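Local coordinates for GDP-6-deoxy-D-mannose reductase (Pseudomonas aeruginosa, PDB 6X3B), which binds NADPH and probably uses it to reduce GDP-4-dehydro-6-deoxy-D-mannose to GDP-D-rhamnose for the O-antigen of bacterial lipopolysaccharide, at residues A[105-110]-A[118-123]; A[161-166]-A[171-176]; A[200-205]-A[209-214]. All blocks are in the same frame, centred on the assembly; numbering follows the deposited sequence.

Contact 1: residues A[105-110]-A[118-123]; sequences LNLLQA and GTFLYI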
loop_
_atom_site.group_PDB
_atom_site.type_symbol
_atom_site.label_atom_id
_atom_site.label_comp_id
_atom_site.label_asym_id
_atom_site.label_seq_id
_atom_site.Cartn_x
_atom_site.Cartn_y
_atom_site.Cartn_z
ATOM N N LEU A 105 -10.571 0.176 -7.388
ATOM C CA LEU A 105 -10.587 1.461 -8.073
ATOM C C LEU A 105 -11.750 1.550 -9.049
ATOM O O LEU A 105 -12.423 2.588 -9.132
ATOM C CB LEU A 105 -9.272 1.692 -8.807
ATOM C CG LEU A 105 -9.289 2.929 -9.715
ATOM C CD1 LEU A 105 -9.363 4.260 -8.910
ATOM C CD2 LEU A 105 -8.087 2.923 -10.639
ATOM N N ASN A 106 -12.001 0.480 -9.819
ATOM C CA ASN A 106 -13.132 0.530 -10.737
ATOM C C ASN A 106 -14.435 0.731 -9.979
ATOM O O ASN A 106 -15.292 1.519 -10.400
ATOM C CB ASN A 106 -13.200 -0.741 -11.594
ATOM C CG ASN A 106 -12.060 -0.836 -12.577
ATOM O OD1 ASN A 106 -11.473 0.181 -12.963
ATOM N ND2 ASN A 106 -11.740 -2.061 -12.999
ATOM N N LEU A 107 -14.609 0.026 -8.862
ATOM C CA LEU A 107 -15.806 0.227 -8.043
ATOM C C LEU A 107 -15.917 1.674 -7.560
ATOM O O LEU A 107 -16.986 2.288 -7.635
ATOM C CB LEU A 107 -15.779 -0.728 -6.858
ATOM C CG LEU A 107 -16.866 -0.525 -5.811
ATOM C CD1 LEU A 107 -18.238 -0.831 -6.428
ATOM C CD2 LEU A 107 -16.549 -1.453 -4.648
ATOM N N LEU A 108 -14.823 2.227 -7.031
ATOM C CA LEU A 108 -14.858 3.602 -6.538
ATOM C C LEU A 108 -15.249 4.572 -7.648
ATOM O O LEU A 108 -16.118 5.431 -7.458
ATOM C CB LEU A 108 -13.489 3.957 -5.950
ATOM C CG LEU A 108 -13.152 3.217 -4.645
ATOM C CD1 LEU A 108 -11.649 3.378 -4.308
ATOM C CD2 LEU A 108 -14.026 3.749 -3.491
ATOM N N GLN A 109 -14.667 4.403 -8.844
ATOM C CA GLN A 109 -14.979 5.305 -9.951
ATOM C C GLN A 109 -16.426 5.162 -10.416
ATOM O O GLN A 109 -17.071 6.165 -10.771
ATOM C CB GLN A 109 -14.017 5.056 -11.109
ATOM C CG GLN A 109 -12.599 5.377 -10.711
ATOM C CD GLN A 109 -11.670 5.366 -11.873
ATOM O OE1 GLN A 109 -11.599 4.372 -12.622
ATOM N NE2 GLN A 109 -10.917 6.453 -12.032
ATOM N N ALA A 110 -16.934 3.926 -10.480
ATOM C CA ALA A 110 -18.330 3.717 -10.849
ATOM C C ALA A 110 -19.270 4.380 -9.838
ATOM O O ALA A 110 -20.248 5.039 -10.220
ATOM C CB ALA A 110 -18.628 2.219 -10.959
ATOM N N GLY A 118 -21.322 8.722 0.018
ATOM C CA GLY A 118 -21.581 8.227 1.363
ATOM C C GLY A 118 -20.419 7.485 2.006
ATOM O O GLY A 118 -19.247 7.824 1.824
ATOM N N THR A 119 -20.754 6.475 2.804
ATOM C CA THR A 119 -19.764 5.759 3.598
ATOM C C THR A 119 -19.259 4.534 2.837
ATOM O O THR A 119 -20.043 3.743 2.312
ATOM C CB THR A 119 -20.361 5.362 4.948
ATOM O OG1 THR A 119 -20.619 6.556 5.706
ATOM C CG2 THR A 119 -19.387 4.484 5.735
ATOM N N PHE A 120 -17.946 4.399 2.755
ATOM C CA PHE A 120 -17.320 3.276 2.072
ATOM C C PHE A 120 -16.472 2.528 3.090
ATOM O O PHE A 120 -15.444 3.042 3.533
ATOM C CB PHE A 120 -16.455 3.752 0.904
ATOM C CG PHE A 120 -16.001 2.638 -0.003
ATOM C CD1 PHE A 120 -14.891 1.873 0.322
ATOM C CD2 PHE A 120 -16.687 2.369 -1.178
ATOM C CE1 PHE A 120 -14.461 0.832 -0.522
ATOM C CE2 PHE A 120 -16.263 1.335 -2.042
ATOM C CZ PHE A 120 -15.173 0.566 -1.710
ATOM N N LEU A 121 -16.882 1.309 3.445
ATOM C CA LEU A 121 -16.117 0.495 4.377
ATOM C C LEU A 121 -15.349 -0.555 3.569
ATOM O O LEU A 121 -15.947 -1.466 2.983
ATOM C CB LEU A 121 -17.033 -0.147 5.415
ATOM C CG LEU A 121 -16.397 -1.260 6.256
ATOM C CD1 LEU A 121 -15.200 -0.721 7.079
ATOM C CD2 LEU A 121 -17.442 -1.905 7.172
ATOM N N TYR A 122 -14.027 -0.407 3.526
ATOM C CA TYR A 122 -13.163 -1.341 2.827
ATOM C C TYR A 122 -12.767 -2.449 3.791
ATOM O O TYR A 122 -12.330 -2.171 4.912
ATOM C CB TYR A 122 -11.912 -0.650 2.285
ATOM C CG TYR A 122 -11.011 -1.661 1.665
ATOM C CD1 TYR A 122 -11.385 -2.288 0.486
ATOM C CD2 TYR A 122 -9.842 -2.073 2.302
ATOM C CE1 TYR A 122 -10.584 -3.262 -0.091
ATOM C CE2 TYR A 122 -9.031 -3.044 1.738
ATOM C CZ TYR A 122 -9.423 -3.643 0.543
ATOM O OH TYR A 122 -8.634 -4.613 -0.038
ATOM N N ILE A 123 -12.945 -3.699 3.370
ATOM C CA ILE A 123 -12.622 -4.842 4.207
ATOM C C ILE A 123 -11.228 -5.316 3.808
ATOM O O ILE A 123 -11.032 -5.881 2.721
ATOM C CB ILE A 123 -13.669 -5.963 4.095
ATOM C CG1 ILE A 123 -15.056 -5.473 4.580
ATOM C CG2 ILE A 123 -13.256 -7.176 4.944
ATOM C CD1 ILE A 123 -15.023 -4.589 5.872
#
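The phenyl ring of F120 meets L108 over one face and L107 at its edge, and these three side chains carry the whole contact. Over the face, L108 makes a CH-pi interaction: its CD2 lies 3.7 Å from the centroid of the F120 ring, 16° off the ring normal, shifted slightly toward the rim. The methyl comes closest to the CE2 side, with L108 CD2 and F120 CE2 3.6 Å apart.

The second interaction is plain apolar contact in the plane of the ring. L107 CD2 sits 3.8 Å from F120 CZ, so one leucine lies over the ring while its neighbour in sequence blocks the outer corner. F120 CG is anti to the backbone N (chi1 -169°), an orientation that carries the ring away from strand 119-123 toward helix 93-114. V77, H79 and C162 also pack on the F120 side chain.

Helix 93-114 connects the parallel neighbouring strands 76-79 and 119-123, making a beta-alpha-beta crossover of the Rossmann-type domain, and within these segments F120 is the strand residue that meets the helix. With no hydrogen bond between the two segments, their contact rests on dispersion and shape, with buried hydrocarbon packed round an aromatic ring.

Contact 2: residues A[161-166]-A[171-176]; sequences LCLQWG and WRVLVA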
loop_
_atom_site.group_PDB
_atom_site.type_symbol
_atom_site.label_atom_id
_atom_site.label_comp_id
_atom_site.label_asym_id
_atom_site.label_seq_id
_atom_site.Cartn_x
_atom_site.Cartn_y
_atom_site.Cartn_z
ATOM N N LEU A 161 -5.505 3.266 -1.180
ATOM C CA LEU A 161 -6.337 3.823 -2.236
ATOM C C LEU A 161 -7.670 4.320 -1.682
ATOM O O LEU A 161 -8.054 5.481 -1.900
ATOM C CB LEU A 161 -6.563 2.773 -3.338
ATOM C CG LEU A 161 -7.541 3.225 -4.434
ATOM C CD1 LEU A 161 -6.947 4.403 -5.226
ATOM C CD2 LEU A 161 -7.908 2.053 -5.375
ATOM N N CYS A 162 -8.393 3.455 -0.953
ATOM C CA CYS A 162 -9.691 3.881 -0.414
ATOM C C CYS A 162 -9.550 5.100 0.496
ATOM O O CYS A 162 -10.359 6.035 0.430
ATOM C CB CYS A 162 -10.351 2.741 0.341
ATOM S SG CYS A 162 -10.872 1.424 -0.779
ATOM N N LEU A 163 -8.533 5.108 1.350
ATOM C CA LEU A 163 -8.364 6.248 2.240
ATOM C C LEU A 163 -7.966 7.493 1.473
ATOM O O LEU A 163 -8.371 8.604 1.847
ATOM C CB LEU A 163 -7.336 5.925 3.319
ATOM C CG LEU A 163 -7.776 4.866 4.328
ATOM C CD1 LEU A 163 -6.594 4.359 5.126
ATOM C CD2 LEU A 163 -8.891 5.413 5.250
ATOM N N GLN A 164 -7.185 7.332 0.400
ATOM C CA GLN A 164 -6.877 8.459 -0.477
ATOM C C GLN A 164 -8.137 9.011 -1.123
ATOM O O GLN A 164 -8.296 10.236 -1.238
ATOM C CB GLN A 164 -5.871 8.046 -1.551
ATOM C CG GLN A 164 -5.476 9.149 -2.528
ATOM C CD GLN A 164 -6.158 9.022 -3.880
ATOM O OE1 GLN A 164 -6.900 9.920 -4.305
ATOM N NE2 GLN A 164 -5.933 7.902 -4.555
ATOM N N TRP A 165 -9.057 8.121 -1.527
ATOM C CA TRP A 165 -10.334 8.565 -2.072
ATOM C C TRP A 165 -11.128 9.347 -1.041
ATOM O O TRP A 165 -11.807 10.324 -1.376
ATOM C CB TRP A 165 -11.151 7.368 -2.579
ATOM C CG TRP A 165 -10.848 7.170 -3.985
ATOM C CD1 TRP A 165 -9.625 6.830 -4.516
ATOM C CD2 TRP A 165 -11.724 7.383 -5.087
ATOM N NE1 TRP A 165 -9.706 6.783 -5.889
ATOM C CE2 TRP A 165 -10.983 7.123 -6.266
ATOM C CE3 TRP A 165 -13.076 7.750 -5.198
ATOM C CZ2 TRP A 165 -11.551 7.211 -7.537
ATOM C CZ3 TRP A 165 -13.635 7.846 -6.461
ATOM C CH2 TRP A 165 -12.882 7.586 -7.610
ATOM N N GLY A 166 -11.072 8.924 0.218
ATOM C CA GLY A 166 -11.770 9.667 1.249
ATOM C C GLY A 166 -11.206 11.064 1.414
ATOM O O GLY A 166 -11.948 12.023 1.620
ATOM N N TRP A 171 -15.516 11.566 0.904
ATOM C CA TRP A 171 -16.360 10.488 1.406
ATOM C C TRP A 171 -15.907 10.045 2.789
ATOM O O TRP A 171 -14.741 10.196 3.174
ATOM C CB TRP A 171 -16.325 9.277 0.469
ATOM C CG TRP A 171 -16.730 9.561 -0.941
ATOM C CD1 TRP A 171 -17.217 10.730 -1.437
ATOM C CD2 TRP A 171 -16.665 8.651 -2.040
ATOM N NE1 TRP A 171 -17.459 10.607 -2.782
ATOM C CE2 TRP A 171 -17.132 9.339 -3.176
ATOM C CE3 TRP A 171 -16.251 7.319 -2.173
ATOM C CZ2 TRP A 171 -17.218 8.737 -4.435
ATOM C CZ3 TRP A 171 -16.327 6.717 -3.429
ATOM C CH2 TRP A 171 -16.803 7.432 -4.542
ATOM N N ARG A 172 -16.844 9.462 3.530
ATOM C CA ARG A 172 -16.555 8.810 4.805
ATOM C C ARG A 172 -16.035 7.405 4.512
ATOM O O ARG A 172 -16.815 6.481 4.242
ATOM C CB ARG A 172 -17.810 8.765 5.673
ATOM C CG ARG A 172 -17.626 8.057 7.012
ATOM C CD ARG A 172 -18.733 8.453 7.988
ATOM N NE ARG A 172 -18.714 7.693 9.234
ATOM C CZ ARG A 172 -19.481 6.629 9.454
ATOM N NH1 ARG A 172 -20.301 6.201 8.498
ATOM N NH2 ARG A 172 -19.445 6.002 10.618
ATOM N N VAL A 173 -14.712 7.239 4.559
ATOM C CA VAL A 173 -14.050 5.975 4.271
ATOM C C VAL A 173 -13.568 5.370 5.575
ATOM O O VAL A 173 -12.918 6.045 6.387
ATOM C CB VAL A 173 -12.877 6.156 3.296
ATOM C CG1 VAL A 173 -12.156 4.832 3.116
ATOM C CG2 VAL A 173 -13.398 6.699 1.975
ATOM N N LEU A 174 -13.873 4.095 5.763
ATOM C CA LEU A 174 -13.441 3.333 6.915
ATOM C C LEU A 174 -12.733 2.073 6.433
ATOM O O LEU A 174 -13.060 1.520 5.373
ATOM C CB LEU A 174 -14.632 2.932 7.782
ATOM C CG LEU A 174 -15.631 4.049 8.101
ATOM C CD1 LEU A 174 -16.962 3.417 8.519
ATOM C CD2 LEU A 174 -15.067 4.914 9.226
ATOM N N VAL A 175 -11.763 1.622 7.219
ATOM C CA VAL A 175 -11.025 0.404 6.923
ATOM C C VAL A 175 -11.137 -0.523 8.124
ATOM O O VAL A 175 -10.893 -0.114 9.267
ATOM C CB VAL A 175 -9.550 0.695 6.583
ATOM C CG1 VAL A 175 -8.765 -0.599 6.573
ATOM C CG2 VAL A 175 -9.453 1.362 5.230
ATOM N N ALA A 176 -11.503 -1.770 7.866
ATOM C CA ALA A 176 -11.492 -2.803 8.881
ATOM C C ALA A 176 -10.418 -3.822 8.537
ATOM O O ALA A 176 -10.301 -4.222 7.376
ATOM C CB ALA A 176 -12.852 -3.494 8.970
#
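The carbonyl oxygen of C162 lies against both methyls of V173 while it accepts the helical hydrogen bond from G166. The bond, from G166 N to C162 O, is 3.0 Å long; V173 CG1 approaches the same oxygen to 3.4 Å and V173 CG2 to 3.5 Å. V173 CG1 stands anti to its own backbone N (chi1 176°) and CG2 anti to the carbonyl carbon, a fork that brings both branches up to the helix backbone. V173 CG2 also lies 3.5 Å from G166 CA, an approach made possible because glycine puts no side chain between helix and strand.

Toward the other end of the strand, L163 bridges V173 and V175. Its CD2 touches V173 CG1, and its CG lies 4.0 Å from V175 CG2, the two side chains crossing at about a right angle.

Where the chain turns from helix to strand, the W165 and W171 side chains lie side by side, pointing the same way, with W165 CE3 over one face of the W171 ring and W171 CH2 at the edge of the W165 ring. W165 CZ3 and W171 CH2 are 3.7 Å apart, and the six-membered rings are inclined at 56° with centroids separated by 5.4 Å. F116 packs edge-to-face with W171.

The short segments run nearly antiparallel, at 158°, as expected for the second half of a beta-alpha-beta crossover, in which helix 150-169 hands the chain to strand 172-182 beside strand 119-123. The helix also packs on the second subunit, L161 meeting its V153. Between the two segments no hydrogen bond forms: the polar carbonyl is satisfied within the helix, and the cohesion comes from branched aliphatic groups, aromatic carbon and a bare glycine backbone.

Contact 3: residues A[200-205]-A[209-214]; sequences ARMKQG and NRLEVG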
loop_
_atom_site.group_PDB
_atom_site.type_symbol
_atom_site.label_atom_id
_atom_site.label_comp_id
_atom_site.label_asym_id
_atom_site.label_seq_id
_atom_site.Cartn_x
_atom_site.Cartn_y
_atom_site.Cartn_z
ATOM N N ALA A 200 -16.806 -34.285 11.297
ATOM C CA ALA A 200 -18.174 -34.630 10.924
ATOM C C ALA A 200 -18.214 -35.902 10.085
ATOM O O ALA A 200 -19.168 -36.685 10.186
ATOM C CB ALA A 200 -18.833 -33.479 10.166
ATOM N N ARG A 201 -17.195 -36.125 9.252
ATOM C CA ARG A 201 -17.121 -37.373 8.497
ATOM C C ARG A 201 -16.867 -38.559 9.419
ATOM O O ARG A 201 -17.427 -39.644 9.213
ATOM C CB ARG A 201 -16.042 -37.274 7.415
ATOM C CG ARG A 201 -16.424 -36.318 6.286
ATOM C CD ARG A 201 -15.277 -36.025 5.326
ATOM N NE ARG A 201 -14.650 -37.243 4.834
ATOM C CZ ARG A 201 -15.107 -37.946 3.803
ATOM N NH1 ARG A 201 -16.201 -37.549 3.154
ATOM N NH2 ARG A 201 -14.471 -39.044 3.425
ATOM N N MET A 202 -16.047 -38.369 10.454
ATOM C CA MET A 202 -15.849 -39.434 11.433
ATOM C C MET A 202 -17.152 -39.786 12.150
ATOM O O MET A 202 -17.440 -40.967 12.380
ATOM C CB MET A 202 -14.789 -39.027 12.448
ATOM C CG MET A 202 -13.457 -38.659 11.865
ATOM S SD MET A 202 -12.425 -38.024 13.196
ATOM C CE MET A 202 -11.022 -37.440 12.236
ATOM N N LYS A 203 -17.944 -38.777 12.529
ATOM C CA LYS A 203 -19.219 -39.041 13.195
ATOM C C LYS A 203 -20.084 -39.985 12.370
ATOM O O LYS A 203 -20.816 -40.816 12.918
ATOM C CB LYS A 203 -19.983 -37.738 13.427
ATOM C CG LYS A 203 -19.448 -36.841 14.544
ATOM C CD LYS A 203 -20.331 -35.597 14.683
ATOM C CE LYS A 203 -21.725 -35.952 15.188
ATOM N NZ LYS A 203 -21.666 -36.436 16.598
ATOM N N GLN A 204 -20.044 -39.842 11.048
ATOM C CA GLN A 204 -20.881 -40.628 10.159
ATOM C C GLN A 204 -20.161 -41.839 9.596
ATOM O O GLN A 204 -20.650 -42.446 8.637
ATOM C CB GLN A 204 -21.395 -39.750 9.029
ATOM C CG GLN A 204 -21.946 -38.440 9.518
ATOM C CD GLN A 204 -23.173 -38.032 8.754
ATOM O OE1 GLN A 204 -23.917 -38.882 8.253
ATOM N NE2 GLN A 204 -23.402 -36.727 8.658
ATOM N N GLY A 205 -19.014 -42.197 10.162
ATOM C CA GLY A 205 -18.271 -43.355 9.700
ATOM C C GLY A 205 -17.731 -43.257 8.292
ATOM O O GLY A 205 -17.508 -44.290 7.654
ATOM N N ASN A 209 -10.912 -42.216 12.531
ATOM C CA ASN A 209 -10.723 -41.208 13.608
ATOM C C ASN A 209 -9.257 -40.770 13.648
ATOM O O ASN A 209 -8.633 -40.903 14.708
ATOM C CB ASN A 209 -11.197 -41.735 14.964
ATOM C CG ASN A 209 -12.701 -41.883 15.037
ATOM O OD1 ASN A 209 -13.349 -42.168 14.035
ATOM N ND2 ASN A 209 -13.265 -41.682 16.215
ATOM N N ARG A 210 -8.750 -40.251 12.529
ATOM C CA ARG A 210 -7.338 -39.796 12.437
ATOM C C ARG A 210 -7.290 -38.421 11.763
ATOM O O ARG A 210 -7.938 -38.259 10.716
ATOM C CB ARG A 210 -6.520 -40.799 11.618
ATOM C CG ARG A 210 -5.829 -41.866 12.453
ATOM C CD ARG A 210 -5.330 -43.026 11.613
ATOM N NE ARG A 210 -4.443 -42.583 10.550
ATOM C CZ ARG A 210 -3.140 -42.383 10.695
ATOM N NH1 ARG A 210 -2.568 -42.586 11.869
ATOM N NH2 ARG A 210 -2.415 -41.979 9.669
ATOM N N LEU A 211 -6.541 -37.480 12.344
ATOM C CA LEU A 211 -6.414 -36.149 11.761
ATOM C C LEU A 211 -4.956 -35.910 11.394
ATOM O O LEU A 211 -4.083 -35.964 12.268
ATOM C CB LEU A 211 -6.884 -35.090 12.752
ATOM C CG LEU A 211 -7.624 -33.870 12.232
ATOM C CD1 LEU A 211 -8.676 -34.309 11.237
ATOM C CD2 LEU A 211 -8.250 -33.178 13.423
ATOM N N GLU A 212 -4.689 -35.644 10.113
ATOM C CA GLU A 212 -3.335 -35.341 9.660
ATOM C C GLU A 212 -3.151 -33.827 9.624
ATOM O O GLU A 212 -3.855 -33.126 8.890
ATOM C CB GLU A 212 -3.057 -35.961 8.290
ATOM C CG GLU A 212 -2.874 -37.478 8.338
ATOM C CD GLU A 212 -2.565 -38.094 6.980
ATOM O OE1 GLU A 212 -2.332 -37.337 6.014
ATOM O OE2 GLU A 212 -2.556 -39.341 6.883
ATOM N N VAL A 213 -2.214 -33.323 10.427
ATOM C CA VAL A 213 -2.056 -31.888 10.611
ATOM C C VAL A 213 -0.631 -31.472 10.266
ATOM O O VAL A 213 0.297 -32.287 10.234
ATOM C CB VAL A 213 -2.392 -31.451 12.049
ATOM C CG1 VAL A 213 -3.793 -31.902 12.438
ATOM C CG2 VAL A 213 -1.354 -32.000 13.009
ATOM N N GLY A 214 -0.476 -30.175 10.005
ATOM C CA GLY A 214 0.826 -29.540 9.977
ATOM C C GLY A 214 1.149 -28.970 11.342
ATOM O O GLY A 214 0.897 -29.624 12.360
#
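The Schellman motif that ends helix 191-203 includes M202, whose side chain reaches across to the residues entering strand 210-213. In this motif G205, at positive phi, is the C-prime residue: G205 N bonds to M202 O at 3.0 Å, and L206 N turns back to R201 O.

M202 is the only residue of 200-205 that touches 209-214. Its chain is extended beyond CG (chi2 173°, chi3 -172°), which draws the thioether out along the start of the strand. The sulfur, M202 SD, rests 3.6 Å from N209 CA. The terminal methyl goes further, with M202 CE 3.5 Å from R210 O and 4.0 Å from L211 CD1.

Strand 210-213 pairs in parallel with strand 271-274 in a small sheet separate from the large one, in a region that in related extended dehydrogenases usually forms part of the substrate domain. L211 also packs on A195 and Q198, earlier in the same helix, so strand and helix meet there as well as at M202.

Nearer the turn, N209 brings the oxygen of its amide beside the helix: N209 OD1 is 3.8 Å from M202 CB, a van der Waals approach. The other end of that amide, ND2, is hydrogen-bonded to E269 O. On the strand itself R210 and E212 form a long salt bridge, with R210 NH2 and E212 OE2 3.8 Å apart.

In the fold
The three contacts follow one another along the chain, each joining a helix to the strand that comes next. Contacts 1 and 2 are neighbours, their centres 8 Å apart, and serve successive crossovers of the same large sheet: strands 119-123 and 172-182 lie side by side there, F120 N probably bonding to R172 O at 2.8 Å. Both also touch the second subunit, so helices 93-114 and 150-169 both lie at the dimer interface. Contact 3 belongs elsewhere, on the opposite side of the chain's centre, with its centre 42 and 44 Å from those of contacts 1 and 2. A helix packed on the strand that follows it thus occurs both in the nucleotide-binding core and beside a distant two-stranded sheet.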